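Local coordinates for methyltransferase-like protein (Saccharopolyspora spinosa, PDB 4PNE) that catalyses a [4+2] cycloaddition in spinosyn biosynthesis, using a fold like that of S-adenosylmethionine-dependent methyltransferases, at residues P106-A111 with D133-R138. Sequence-based numbering, arbitrary orientation.
Sequences PALRVA and DCARER. With SAH (S-adenosyl-L-homocysteine), chain C.
Leu108 of segment 106-111 points toward segment 133-138, where Cys134, Ala135 and Arg138 share its side chain. Its branches part at CG: CD1 lies 3.7 Å from CB of Cys134, while CD2 rests against the backbone and methyl of Ala135, with CD2 to CB at 4.0 Å. CB already points toward the other helix, and with CG anti to the carbonyl carbon (chi1 -70°) both methyls reach it. Arg138 reaches across to Leu108, its chain bent at chi3 (44°), and lays one face of its guanidinium over the leucine, whose CB sits above the centre of the group, 3.8 Å from CZ. The exposed arginine thus sets the flat side of its charged group on an aliphatic carbon. Arg138 NH2 also comes within 3.2 Å of Leu108 O, but at too poor an angle for a hydrogen bond, so apolar packing and the guanidinium face lying on CB carry the contact. The two segments, whose axes come within 10.7 Å, run in the same direction at 26°, as expected for successive crossovers in a Rossmann-like methyltransferase fold. Near the start of helix 105-113, Pro106 touches S-adenosyl-L-homocysteine; Arg109 points away and forms a salt bridge with Asp82 of helix 73-88. Leu108 also touches Leu140, in the loop after helix 125-138, and Ala107 and Ala111 pack on Val144 of strand 144-148, an outermost strand of the sheet.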
loop_
_atom_site.group_PDB
_atom_site.type_symbol
_atom_site.label_atom_id
_atom_site.label_comp_id
_atom_site.label_asym_id
_atom_site.label_seq_id
_atom_site.Cartn_x
_atom_site.Cartn_y
_atom_site.Cartn_z
ATOM N N PRO A 106 4.373 2.170 -8.176
ATOM C CA PRO A 106 3.171 2.943 -8.433
ATOM C C PRO A 106 3.461 4.450 -8.546
ATOM O O PRO A 106 2.894 5.110 -9.409
ATOM C CB PRO A 106 2.299 2.617 -7.215
ATOM C CG PRO A 106 2.751 1.272 -6.773
ATOM C CD PRO A 106 4.246 1.385 -6.941
ATOM N N ALA A 107 4.324 4.986 -7.694
ATOM C CA ALA A 107 4.679 6.401 -7.795
ATOM C C ALA A 107 5.292 6.724 -9.156
ATOM O O ALA A 107 4.981 7.733 -9.758
ATOM C CB ALA A 107 5.623 6.792 -6.707
ATOM N N LEU A 108 6.193 5.872 -9.625
ATOM C CA LEU A 108 6.846 6.113 -10.892
ATOM C C LEU A 108 5.899 5.939 -12.050
ATOM O O LEU A 108 6.047 6.606 -13.058
ATOM C CB LEU A 108 8.067 5.183 -11.047
ATOM C CG LEU A 108 9.191 5.565 -10.094
ATOM C CD1 LEU A 108 10.193 4.446 -9.902
ATOM C CD2 LEU A 108 9.895 6.833 -10.554
ATOM N N ARG A 109 4.906 5.061 -11.919
ATOM C CA ARG A 109 3.904 4.922 -12.968
ATOM C C ARG A 109 3.121 6.214 -13.166
ATOM O O ARG A 109 2.888 6.669 -14.311
ATOM C CB ARG A 109 2.940 3.773 -12.644
ATOM C CG ARG A 109 1.792 3.626 -13.631
ATOM C CD ARG A 109 0.982 2.357 -13.352
ATOM N NE ARG A 109 -0.157 2.320 -14.243
ATOM C CZ ARG A 109 -0.094 1.886 -15.498
ATOM N NH1 ARG A 109 1.044 1.383 -15.984
ATOM N NH2 ARG A 109 -1.184 1.901 -16.246
ATOM N N VAL A 110 2.724 6.804 -12.060
ATOM C CA VAL A 110 1.936 8.035 -12.063
ATOM C C VAL A 110 2.807 9.220 -12.486
ATOM O O VAL A 110 2.358 10.058 -13.240
ATOM C CB VAL A 110 1.295 8.268 -10.671
ATOM C CG1 VAL A 110 0.577 9.604 -10.608
ATOM C CG2 VAL A 110 0.306 7.200 -10.363
ATOM N N ALA A 111 4.067 9.235 -12.052
ATOM C CA ALA A 111 4.962 10.334 -12.368
ATOM C C ALA A 111 5.304 10.359 -13.856
ATOM O O ALA A 111 5.670 11.396 -14.387
ATOM C CB ALA A 111 6.211 10.245 -11.549
ATOM N N ASP A 133 16.992 4.174 -7.456
ATOM C CA ASP A 133 17.657 3.714 -8.672
ATOM C C ASP A 133 16.715 3.641 -9.853
ATOM O O ASP A 133 17.084 3.962 -10.956
ATOM C CB ASP A 133 18.246 2.316 -8.475
ATOM C CG ASP A 133 19.616 2.321 -7.849
ATOM O OD1 ASP A 133 20.141 3.401 -7.500
ATOM O OD2 ASP A 133 20.161 1.200 -7.690
ATOM N N CYS A 134 15.507 3.142 -9.611
ATOM C CA CYS A 134 14.478 3.059 -10.649
ATOM C C CYS A 134 14.123 4.457 -11.165
ATOM O O CYS A 134 13.937 4.653 -12.362
ATOM C CB CYS A 134 13.240 2.389 -10.105
ATOM S SG CYS A 134 13.365 0.629 -9.967
ATOM N N ALA A 135 14.021 5.411 -10.257
ATOM C CA ALA A 135 13.763 6.801 -10.650
ATOM C C ALA A 135 14.828 7.321 -11.608
ATOM O O ALA A 135 14.524 7.993 -12.603
ATOM C CB ALA A 135 13.696 7.683 -9.444
ATOM N N ARG A 136 16.084 7.009 -11.285
ATOM C CA ARG A 136 17.204 7.409 -12.119
ATOM C C ARG A 136 17.120 6.729 -13.485
ATOM O O ARG A 136 17.217 7.359 -14.547
ATOM C CB ARG A 136 18.530 7.035 -11.441
ATOM C CG ARG A 136 19.754 7.412 -12.274
ATOM C CD ARG A 136 21.004 6.688 -11.820
ATOM N NE ARG A 136 20.782 5.266 -12.033
ATOM C CZ ARG A 136 20.599 4.355 -11.082
ATOM N NH1 ARG A 136 20.681 4.669 -9.787
ATOM N NH2 ARG A 136 20.365 3.100 -11.441
ATOM N N GLU A 137 16.927 5.419 -13.463
ATOM C CA GLU A 137 16.900 4.644 -14.697
ATOM C C GLU A 137 15.795 5.114 -15.626
ATOM O O GLU A 137 15.970 5.158 -16.861
ATOM C CB GLU A 137 16.715 3.161 -14.379
ATOM C CG GLU A 137 16.891 2.243 -15.563
ATOM C CD GLU A 137 18.339 1.847 -15.781
ATOM O OE1 GLU A 137 18.597 0.625 -15.896
ATOM O OE2 GLU A 137 19.212 2.748 -15.843
ATOM N N ARG A 138 14.661 5.480 -15.046
ATOM C CA ARG A 138 13.511 5.920 -15.837
ATOM C C ARG A 138 13.490 7.415 -16.196
ATOM O O ARG A 138 12.606 7.867 -16.928
ATOM C CB ARG A 138 12.246 5.550 -15.092
ATOM C CG ARG A 138 12.149 4.048 -14.908
ATOM C CD ARG A 138 10.896 3.586 -14.249
ATOM N NE ARG A 138 9.696 4.247 -14.758
ATOM C CZ ARG A 138 8.463 3.779 -14.590
ATOM N NH1 ARG A 138 8.285 2.636 -13.937
ATOM N NH2 ARG A 138 7.411 4.451 -15.070
HETATM N N SAH C . 2.204 1.421 -1.524
HETATM C CA SAH C . 3.152 0.445 -2.071
HETATM C CB SAH C . 3.661 -0.574 -1.056
HETATM C CG SAH C . 2.666 -1.232 -0.132
HETATM S SD SAH C . 3.456 -2.521 0.842
HETATM C C SAH C . 2.521 -0.257 -3.242
HETATM O O SAH C . 3.223 -0.880 -4.018
HETATM O OXT SAH C . 1.313 -0.118 -3.453
HETATM C "C5'" SAH C . 3.487 -1.637 2.422
HETATM C "C4'" SAH C . 4.492 -0.496 2.470
HETATM O "O4'" SAH C . 4.284 0.273 3.648
HETATM C "C3'" SAH C . 5.942 -0.943 2.527
HETATM O "O3'" SAH C . 6.634 -0.136 1.593
HETATM C "C2'" SAH C . 6.356 -0.659 3.962
HETATM O "O2'" SAH C . 7.744 -0.431 4.200
HETATM C "C1'" SAH C . 5.507 0.573 4.267
HETATM N N9 SAH C . 5.370 0.826 5.714
HETATM C C8 SAH C . 5.022 -0.010 6.725
HETATM N N7 SAH C . 5.074 0.654 7.903
HETATM C C5 SAH C . 5.472 1.914 7.642
HETATM C C6 SAH C . 5.715 3.009 8.446
HETATM N N6 SAH C . 5.541 2.959 9.758
HETATM N N1 SAH C . 6.095 4.171 7.878
HETATM C C2 SAH C . 6.270 4.277 6.514
HETATM N N3 SAH C . 6.081 3.188 5.713
HETATM C C4 SAH C . 5.658 2.034 6.275
#